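Local coordinates for protein GlcNAc Inducible Gene 2, GIG2 (Candida albicans, PDB 6AKZ) that binds an iron(III) ion and is probably an oxygenase of the DUF1479 (Gig2-like) family within the cupin clan, at residues Tyr60-Ile69 with Phe82-Val93; Thr248-Leu256 with Gln374-Thr384. All coordinates share one frame; numbering follows the deposited sequence.

Interactions 1 and 2 both lie largely inside the protein, their centres about 23 Å apart, and both bear on the same seven-stranded mixed sheet. Residues 60-69 with 82-93 supply strand 63-65, an outermost strand of that sheet, and its parallel neighbour 87-91, held by regular backbone bonds with charged side chains at the margin. In residues 248-256 with 374-384, two irregular segments meet where strand 256-261 begins and after strand 367-371 ends, and amide and hydroxyl side chains do much of the bonding. Interaction 2 is nearer the chain centre and the iron. The two touch through Phe-82 CZ and Leu-256 CD2, 3.9 Å apart.

Interaction 1 of 2, residues Tyr60-Ile69 with Phe82-Val93; sequences YVPKCDFIDI and FKQRGCLMIENV
The guanidinium of Arg-85 lies flat on the ring of Tyr-60, and its chain can be followed atom by atom. CB rests on Pro-62 CG and CD; CG comes near the ring carbon Tyr-60 CE1, and CD packs on the same carbon at 3.4 Å. With CG anti to the carbonyl carbon (chi1 -65°) and an extended chain out to NE, CZ arrives over Tyr-60 CZ, 3.5 Å from the ring centroid, the planes 4° apart: a stacked cation-pi pair. NH2 lies over Tyr-60 CE2 and CZ. In the guanidinium plane, NH1 donates to a lone pair of Tyr-60 O (2.8 Å) and NE to Gln-84 OE1 (2.7 Å), fixing the group's rotation. Beyond Pro-62 the segments belong to a beta-alpha-beta unit, helix 76-85 linking parallel strands 63-65 and 87-91. Its ladder runs Met-89 N to Pro-62 O, Cys-64 N to Met-89 O, Glu-91 N to Cys-64 O and Phe-66 N to Glu-91 O. Asn-92 ND2 donates a hydrogen bond to Asp-65 OD1 (2.8 Å) from the syn side, somewhat out of the carboxylate plane, whereas OD2 accepts from Ile-67 N in an Asx turn. At the exposed margin, Lys-63 NZ stays 4.0 Å from Glu-91 OE1; two waters link them, each with one strong and one weak bond.

Interaction 2 of 2, residues Thr248-Leu256 with Gln374-Thr384; sequences TICSSFRTL and QTPLSITNIQT
Asn-381 pairs with the backbone of Phe-253 through both ends of its amide. OD1 accepts from Phe-253 N at 2.9 Å, and ND2 returns a nearly straight bond (168°) to a lone pair of Phe-253 O. A further bond from ND2 to Pro-376 O engages the same nitrogen twice, so the amide is fixed in rotation and ties three backbone groups together. Around this pairing the packing is close. The Phe-253 ring, swung by a CG anti to the backbone N (chi1 167°) toward Pro-376 and Ser-378, has Ser-378 OG at its edge, 3.6 Å from CD2, while Pro-376 CG approaches CE2 and Thr-380 OG1 lies 3.4 Å from CB. Further along, Thr-255 OG1 donates to Gln-374 OE1 over 2.6 Å, on a lone pair in the carbonyl plane; the aliphatic part of Gln-374 runs beside Leu-256, and Gln-374 N bonds to Leu-256 O.

The opposite end is looser and wetter. Thr-384 OG1 touches Ser-252 CB, but Ser-251 is exposed. A water there donates to Thr-380 O at 2.6 Å, is hydrogen-bonded to Thr-384 OG1 (2.8 Å) in the first turn of helix 382-394, and reaches Ser-251 O only weakly. The hydroxyl of Ser-251 turns instead to Asp-400.

Arg-254 sends its end away from the contact, to about 4 Å from the side chain of Asp-194. With His-192 and His-355, that aspartate binds the iron, the two-histidine, one-carboxylate facial triad characteristic of cupin-fold non-haem iron oxygenases.

Interaction 1 of 2, residues Tyr60-Ile69 with Phe82-Val93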
# COMPACT_ATOMS: atom_id res chain seq x y z
N TYR A 60 7.31 -0.13 19.45
CA TYR A 60 5.99 -0.69 19.21
C TYR A 60 5.89 -1.34 17.81
O TYR A 60 5.12 -2.29 17.62
CB TYR A 60 4.92 0.34 19.46
CG TYR A 60 3.50 -0.18 19.54
CD1 TYR A 60 2.75 -0.39 18.40
CD2 TYR A 60 2.95 -0.51 20.74
CE1 TYR A 60 1.46 -0.86 18.47
CE2 TYR A 60 1.67 -0.96 20.86
CZ TYR A 60 0.94 -1.18 19.76
OH TYR A 60 -0.32 -1.63 19.92
N VAL A 61 6.67 -0.89 16.82
CA VAL A 61 6.55 -1.44 15.51
C VAL A 61 7.15 -2.82 15.49
O VAL A 61 8.29 -3.01 15.90
CB VAL A 61 7.35 -0.56 14.47
CG1 VAL A 61 7.43 -1.20 13.12
CG2 VAL A 61 6.68 0.81 14.44
N PRO A 62 6.40 -3.80 15.01
CA PRO A 62 6.97 -5.14 14.88
C PRO A 62 8.30 -5.18 14.08
O PRO A 62 8.45 -4.54 13.02
CB PRO A 62 5.89 -5.90 14.17
CG PRO A 62 4.62 -5.16 14.48
CD PRO A 62 5.02 -3.72 14.50
N LYS A 63 9.24 -5.91 14.60
CA LYS A 63 10.52 -6.03 13.99
C LYS A 63 11.03 -7.45 14.17
O LYS A 63 10.82 -8.05 15.17
CB LYS A 63 11.46 -5.04 14.69
CG LYS A 63 12.80 -4.87 14.07
CD LYS A 63 13.60 -3.70 14.61
CE LYS A 63 14.45 -4.02 15.80
NZ LYS A 63 15.00 -2.74 16.32
N CYS A 64 11.70 -7.97 13.18
CA CYS A 64 12.32 -9.26 13.29
C CYS A 64 13.49 -9.38 12.36
O CYS A 64 13.68 -8.53 11.54
CB CYS A 64 11.34 -10.38 13.07
SG CYS A 64 10.85 -10.63 11.36
N ASP A 65 14.29 -10.42 12.55
CA ASP A 65 15.43 -10.68 11.71
C ASP A 65 15.12 -11.62 10.55
O ASP A 65 14.35 -12.50 10.71
CB ASP A 65 16.61 -11.26 12.45
CG ASP A 65 17.92 -11.06 11.71
OD1 ASP A 65 18.61 -10.14 12.16
OD2 ASP A 65 18.26 -11.77 10.71
N PHE A 66 15.76 -11.37 9.42
CA PHE A 66 15.52 -12.18 8.26
C PHE A 66 15.69 -13.67 8.63
O PHE A 66 14.94 -14.48 8.17
CB PHE A 66 16.48 -11.79 7.15
CG PHE A 66 16.32 -12.60 5.93
CD1 PHE A 66 15.20 -12.49 5.21
CD2 PHE A 66 17.25 -13.54 5.56
CE1 PHE A 66 14.98 -13.23 4.13
CE2 PHE A 66 17.04 -14.31 4.46
CZ PHE A 66 15.90 -14.15 3.74
N ILE A 67 16.66 -13.98 9.46
CA ILE A 67 16.90 -15.38 9.83
C ILE A 67 15.77 -16.05 10.62
O ILE A 67 15.67 -17.22 10.60
CB ILE A 67 18.25 -15.62 10.46
CG1 ILE A 67 18.26 -15.26 11.91
CG2 ILE A 67 19.30 -14.85 9.75
CD1 ILE A 67 19.59 -15.59 12.50
N ASP A 68 14.96 -15.28 11.31
CA ASP A 68 13.77 -15.77 12.02
C ASP A 68 12.69 -16.33 11.00
O ASP A 68 11.76 -17.02 11.41
CB ASP A 68 13.10 -14.65 12.89
CG ASP A 68 14.04 -13.97 13.96
OD1 ASP A 68 15.01 -14.62 14.41
OD2 ASP A 68 13.74 -12.76 14.41
N ILE A 69 12.77 -16.00 9.73
CA ILE A 69 11.79 -16.45 8.76
C ILE A 69 12.19 -17.82 8.28
O ILE A 69 13.23 -17.97 7.60
CB ILE A 69 11.66 -15.48 7.60
CG1 ILE A 69 11.10 -14.16 8.16
CG2 ILE A 69 10.80 -16.07 6.47
CD1 ILE A 69 11.16 -13.01 7.19
N PHE A 82 2.08 -8.39 13.49
CA PHE A 82 1.97 -7.76 12.16
C PHE A 82 0.49 -7.60 11.79
O PHE A 82 0.10 -6.52 11.40
CB PHE A 82 2.65 -8.54 11.10
CG PHE A 82 2.35 -8.03 9.70
CD1 PHE A 82 2.78 -6.78 9.30
CD2 PHE A 82 1.59 -8.80 8.85
CE1 PHE A 82 2.51 -6.32 8.02
CE2 PHE A 82 1.26 -8.34 7.60
CZ PHE A 82 1.67 -7.06 7.21
N LYS A 83 -0.37 -8.62 11.99
CA LYS A 83 -1.75 -8.44 11.68
C LYS A 83 -2.45 -7.37 12.53
O LYS A 83 -3.40 -6.78 12.07
CB LYS A 83 -2.53 -9.74 11.72
CG LYS A 83 -2.02 -10.73 10.68
CD LYS A 83 -3.05 -11.84 10.46
CE LYS A 83 -2.74 -12.58 9.19
NZ LYS A 83 -3.86 -13.44 8.65
N GLN A 84 -2.05 -7.20 13.79
CA GLN A 84 -2.58 -6.15 14.66
C GLN A 84 -2.08 -4.76 14.28
O GLN A 84 -2.83 -3.76 14.22
CB GLN A 84 -2.24 -6.45 16.15
CG GLN A 84 -2.63 -5.32 17.12
CD GLN A 84 -1.90 -5.21 18.50
OE1 GLN A 84 -0.73 -5.60 18.74
NE2 GLN A 84 -2.63 -4.66 19.41
N ARG A 85 -0.80 -4.68 14.02
CA ARG A 85 -0.14 -3.39 13.95
C ARG A 85 0.05 -2.87 12.53
O ARG A 85 0.25 -1.65 12.34
CB ARG A 85 1.18 -3.45 14.72
CG ARG A 85 0.93 -3.67 16.20
CD ARG A 85 2.12 -3.87 17.10
NE ARG A 85 1.62 -4.29 18.43
CZ ARG A 85 2.32 -4.15 19.52
NH1 ARG A 85 3.57 -3.67 19.47
NH2 ARG A 85 1.82 -4.55 20.69
N GLY A 86 -0.01 -3.80 11.57
CA GLY A 86 -0.07 -3.49 10.15
C GLY A 86 1.23 -3.03 9.52
O GLY A 86 1.24 -2.46 8.42
N CYS A 87 2.36 -3.18 10.21
CA CYS A 87 3.68 -2.78 9.68
C CYS A 87 4.69 -3.79 10.28
O CYS A 87 4.41 -4.51 11.25
CB CYS A 87 4.04 -1.30 10.03
SG CYS A 87 3.81 -0.97 11.79
N LEU A 88 5.80 -3.87 9.65
CA LEU A 88 6.90 -4.78 10.01
C LEU A 88 8.21 -4.27 9.45
O LEU A 88 8.28 -3.94 8.27
CB LEU A 88 6.61 -6.17 9.43
CG LEU A 88 7.70 -7.24 9.67
CD1 LEU A 88 7.91 -7.56 11.16
CD2 LEU A 88 7.19 -8.52 8.99
N MET A 89 9.27 -4.31 10.25
CA MET A 89 10.61 -4.09 9.80
C MET A 89 11.38 -5.42 9.93
O MET A 89 11.40 -6.03 10.99
CB MET A 89 11.27 -2.98 10.61
CG MET A 89 12.82 -2.85 10.35
SD MET A 89 13.58 -1.59 11.43
CE MET A 89 12.90 -0.13 10.78
N ILE A 90 11.91 -5.89 8.84
CA ILE A 90 12.72 -7.13 8.79
C ILE A 90 14.14 -6.74 8.62
O ILE A 90 14.56 -6.12 7.60
CB ILE A 90 12.26 -8.00 7.62
CG1 ILE A 90 10.75 -8.27 7.67
CG2 ILE A 90 13.09 -9.28 7.57
CD1 ILE A 90 10.23 -8.94 6.42
N GLU A 91 14.95 -7.06 9.59
CA GLU A 91 16.37 -6.66 9.56
C GLU A 91 17.29 -7.64 8.83
O GLU A 91 17.00 -8.79 8.77
CB GLU A 91 16.86 -6.45 10.98
CG GLU A 91 16.22 -5.22 11.57
CD GLU A 91 16.97 -4.63 12.75
OE1 GLU A 91 16.82 -5.30 13.79
OE2 GLU A 91 17.63 -3.52 12.63
N ASN A 92 18.33 -7.14 8.16
CA ASN A 92 19.39 -7.96 7.65
C ASN A 92 18.94 -8.85 6.48
O ASN A 92 19.34 -10.00 6.32
CB ASN A 92 20.03 -8.82 8.79
CG ASN A 92 20.69 -7.99 9.91
OD1 ASN A 92 21.46 -7.08 9.67
ND2 ASN A 92 20.46 -8.38 11.11
N VAL A 93 18.05 -8.32 5.67
CA VAL A 93 17.62 -9.00 4.45
C VAL A 93 18.75 -9.00 3.42
O VAL A 93 18.94 -9.98 2.71
CB VAL A 93 16.43 -8.28 3.83
CG1 VAL A 93 16.02 -9.04 2.54
CG2 VAL A 93 15.30 -8.22 4.89
O HOH W 1 16.37 -1.11 14.79
O HOH W 2 17.69 -4.39 16.10

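Interaction 2 of 2, residues Thr248-Leu256 with Gln374-Thr384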
# COMPACT_ATOMS: atom_id res chain seq x y z
N THR A 248 -0.93 11.80 -8.76
CA THR A 248 -1.26 11.24 -7.42
C THR A 248 -1.86 9.80 -7.36
O THR A 248 -2.05 9.26 -6.27
CB THR A 248 -2.19 12.17 -6.60
OG1 THR A 248 -3.58 11.89 -6.83
CG2 THR A 248 -1.86 13.67 -6.87
N ILE A 249 -2.17 9.21 -8.51
CA ILE A 249 -2.95 7.95 -8.55
C ILE A 249 -1.97 6.83 -8.76
O ILE A 249 -1.17 6.94 -9.66
CB ILE A 249 -3.83 7.92 -9.81
CG1 ILE A 249 -4.87 9.06 -9.79
CG2 ILE A 249 -4.44 6.53 -9.98
CD1 ILE A 249 -6.11 8.82 -8.97
N CYS A 250 -2.03 5.76 -7.99
CA CYS A 250 -1.20 4.57 -8.29
C CYS A 250 -2.08 3.52 -8.95
O CYS A 250 -3.09 3.13 -8.42
CB CYS A 250 -0.51 4.04 -7.05
SG CYS A 250 0.02 2.30 -7.19
N SER A 251 -1.68 3.05 -10.12
CA SER A 251 -2.52 2.22 -10.97
C SER A 251 -2.55 0.75 -10.56
O SER A 251 -3.34 0.03 -11.12
CB SER A 251 -2.01 2.26 -12.43
OG SER A 251 -2.37 3.49 -12.98
N SER A 252 -1.72 0.30 -9.65
CA SER A 252 -1.73 -1.11 -9.24
C SER A 252 -2.47 -1.28 -7.88
O SER A 252 -2.63 -0.32 -7.12
CB SER A 252 -0.28 -1.58 -9.09
OG SER A 252 0.35 -0.93 -7.96
N PHE A 253 -2.96 -2.49 -7.66
CA PHE A 253 -3.54 -2.96 -6.41
C PHE A 253 -2.41 -3.52 -5.60
O PHE A 253 -1.86 -4.59 -5.95
CB PHE A 253 -4.60 -4.02 -6.69
CG PHE A 253 -5.04 -4.78 -5.51
CD1 PHE A 253 -5.38 -4.14 -4.30
CD2 PHE A 253 -5.15 -6.14 -5.57
CE1 PHE A 253 -5.79 -4.88 -3.20
CE2 PHE A 253 -5.52 -6.89 -4.45
CZ PHE A 253 -5.84 -6.26 -3.26
N ARG A 254 -1.97 -2.79 -4.56
CA ARG A 254 -0.84 -3.28 -3.74
C ARG A 254 -1.48 -3.62 -2.37
O ARG A 254 -2.25 -2.80 -1.84
CB ARG A 254 0.22 -2.18 -3.54
CG ARG A 254 0.86 -1.67 -4.85
CD ARG A 254 1.80 -0.52 -4.61
NE ARG A 254 1.08 0.66 -4.15
CZ ARG A 254 1.66 1.79 -3.75
NH1 ARG A 254 2.97 1.93 -3.84
NH2 ARG A 254 0.90 2.83 -3.36
N THR A 255 -1.21 -4.82 -1.86
CA THR A 255 -1.62 -5.25 -0.55
C THR A 255 -0.75 -4.58 0.49
O THR A 255 -1.25 -4.27 1.60
CB THR A 255 -1.49 -6.77 -0.40
OG1 THR A 255 -0.23 -7.25 -0.93
CG2 THR A 255 -2.56 -7.46 -1.19
N LEU A 256 0.53 -4.43 0.17
CA LEU A 256 1.47 -3.81 1.08
C LEU A 256 2.28 -2.80 0.38
O LEU A 256 2.73 -3.07 -0.76
CB LEU A 256 2.42 -4.86 1.63
CG LEU A 256 1.83 -6.01 2.45
CD1 LEU A 256 2.98 -6.97 2.79
CD2 LEU A 256 1.16 -5.48 3.71
N GLN A 374 4.11 -4.97 -2.43
CA GLN A 374 3.53 -6.23 -2.80
C GLN A 374 2.35 -6.08 -3.72
O GLN A 374 1.37 -5.42 -3.36
CB GLN A 374 3.10 -6.95 -1.51
CG GLN A 374 2.49 -8.33 -1.80
CD GLN A 374 2.32 -9.13 -0.53
OE1 GLN A 374 1.45 -8.87 0.22
NE2 GLN A 374 3.13 -10.20 -0.37
N THR A 375 2.44 -6.68 -4.90
CA THR A 375 1.45 -6.53 -5.94
C THR A 375 1.13 -7.97 -6.41
O THR A 375 1.83 -8.57 -7.22
CB THR A 375 2.06 -5.73 -7.09
OG1 THR A 375 2.52 -4.46 -6.61
CG2 THR A 375 1.06 -5.54 -8.20
N PRO A 376 0.07 -8.57 -5.88
CA PRO A 376 -0.24 -9.94 -6.29
C PRO A 376 -0.80 -10.03 -7.70
O PRO A 376 -1.45 -9.08 -8.19
CB PRO A 376 -1.31 -10.38 -5.25
CG PRO A 376 -2.03 -9.04 -4.93
CD PRO A 376 -0.90 -8.01 -4.92
N LEU A 377 -0.53 -11.17 -8.32
CA LEU A 377 -1.17 -11.50 -9.55
C LEU A 377 -2.67 -11.57 -9.31
O LEU A 377 -3.16 -12.39 -8.54
CB LEU A 377 -0.62 -12.80 -10.18
CG LEU A 377 -1.39 -13.29 -11.44
CD1 LEU A 377 -1.20 -12.27 -12.55
CD2 LEU A 377 -0.73 -14.62 -11.83
N SER A 378 -3.37 -10.65 -9.87
CA SER A 378 -4.83 -10.51 -9.60
C SER A 378 -5.50 -9.78 -10.67
O SER A 378 -4.87 -9.09 -11.50
CB SER A 378 -5.10 -9.83 -8.20
OG SER A 378 -4.83 -8.44 -8.30
N ILE A 379 -6.80 -9.91 -10.72
CA ILE A 379 -7.55 -9.35 -11.89
C ILE A 379 -7.36 -7.84 -12.14
O ILE A 379 -7.21 -7.40 -13.30
CB ILE A 379 -9.02 -9.77 -11.85
CG1 ILE A 379 -9.68 -9.59 -13.20
CG2 ILE A 379 -9.83 -9.08 -10.79
CD1 ILE A 379 -9.14 -10.55 -14.23
N THR A 380 -7.23 -7.05 -11.08
CA THR A 380 -7.05 -5.58 -11.24
C THR A 380 -5.57 -5.23 -11.48
O THR A 380 -5.28 -4.05 -11.56
CB THR A 380 -7.65 -4.74 -10.09
OG1 THR A 380 -6.98 -5.04 -8.84
CG2 THR A 380 -9.17 -5.02 -9.90
N ASN A 381 -4.67 -6.23 -11.47
CA ASN A 381 -3.25 -6.07 -11.72
C ASN A 381 -2.82 -6.56 -13.11
O ASN A 381 -1.64 -6.51 -13.44
CB ASN A 381 -2.42 -6.71 -10.62
CG ASN A 381 -2.27 -5.78 -9.43
OD1 ASN A 381 -2.32 -4.54 -9.64
ND2 ASN A 381 -2.23 -6.30 -8.20
N ILE A 382 -3.74 -7.05 -13.90
CA ILE A 382 -3.34 -7.48 -15.26
C ILE A 382 -2.88 -6.26 -16.08
O ILE A 382 -1.88 -6.34 -16.85
CB ILE A 382 -4.46 -8.26 -15.94
CG1 ILE A 382 -4.80 -9.52 -15.15
CG2 ILE A 382 -4.06 -8.57 -17.37
CD1 ILE A 382 -3.70 -10.53 -15.01
N GLN A 383 -3.51 -5.11 -15.88
CA GLN A 383 -3.01 -3.91 -16.63
C GLN A 383 -1.62 -3.50 -16.20
O GLN A 383 -0.81 -3.10 -17.00
CB GLN A 383 -3.97 -2.74 -16.43
CG GLN A 383 -5.27 -2.95 -17.14
CD GLN A 383 -5.21 -2.84 -18.67
OE1 GLN A 383 -4.14 -2.64 -19.29
NE2 GLN A 383 -6.38 -2.96 -19.28
N THR A 384 -1.32 -3.69 -14.93
CA THR A 384 -0.02 -3.45 -14.40
C THR A 384 1.01 -4.40 -15.01
O THR A 384 2.06 -3.93 -15.43
CB THR A 384 0.02 -3.54 -12.84
OG1 THR A 384 -0.74 -2.44 -12.34
CG2 THR A 384 1.42 -3.50 -12.28
O HOH W 3 -3.42 -2.82 -12.93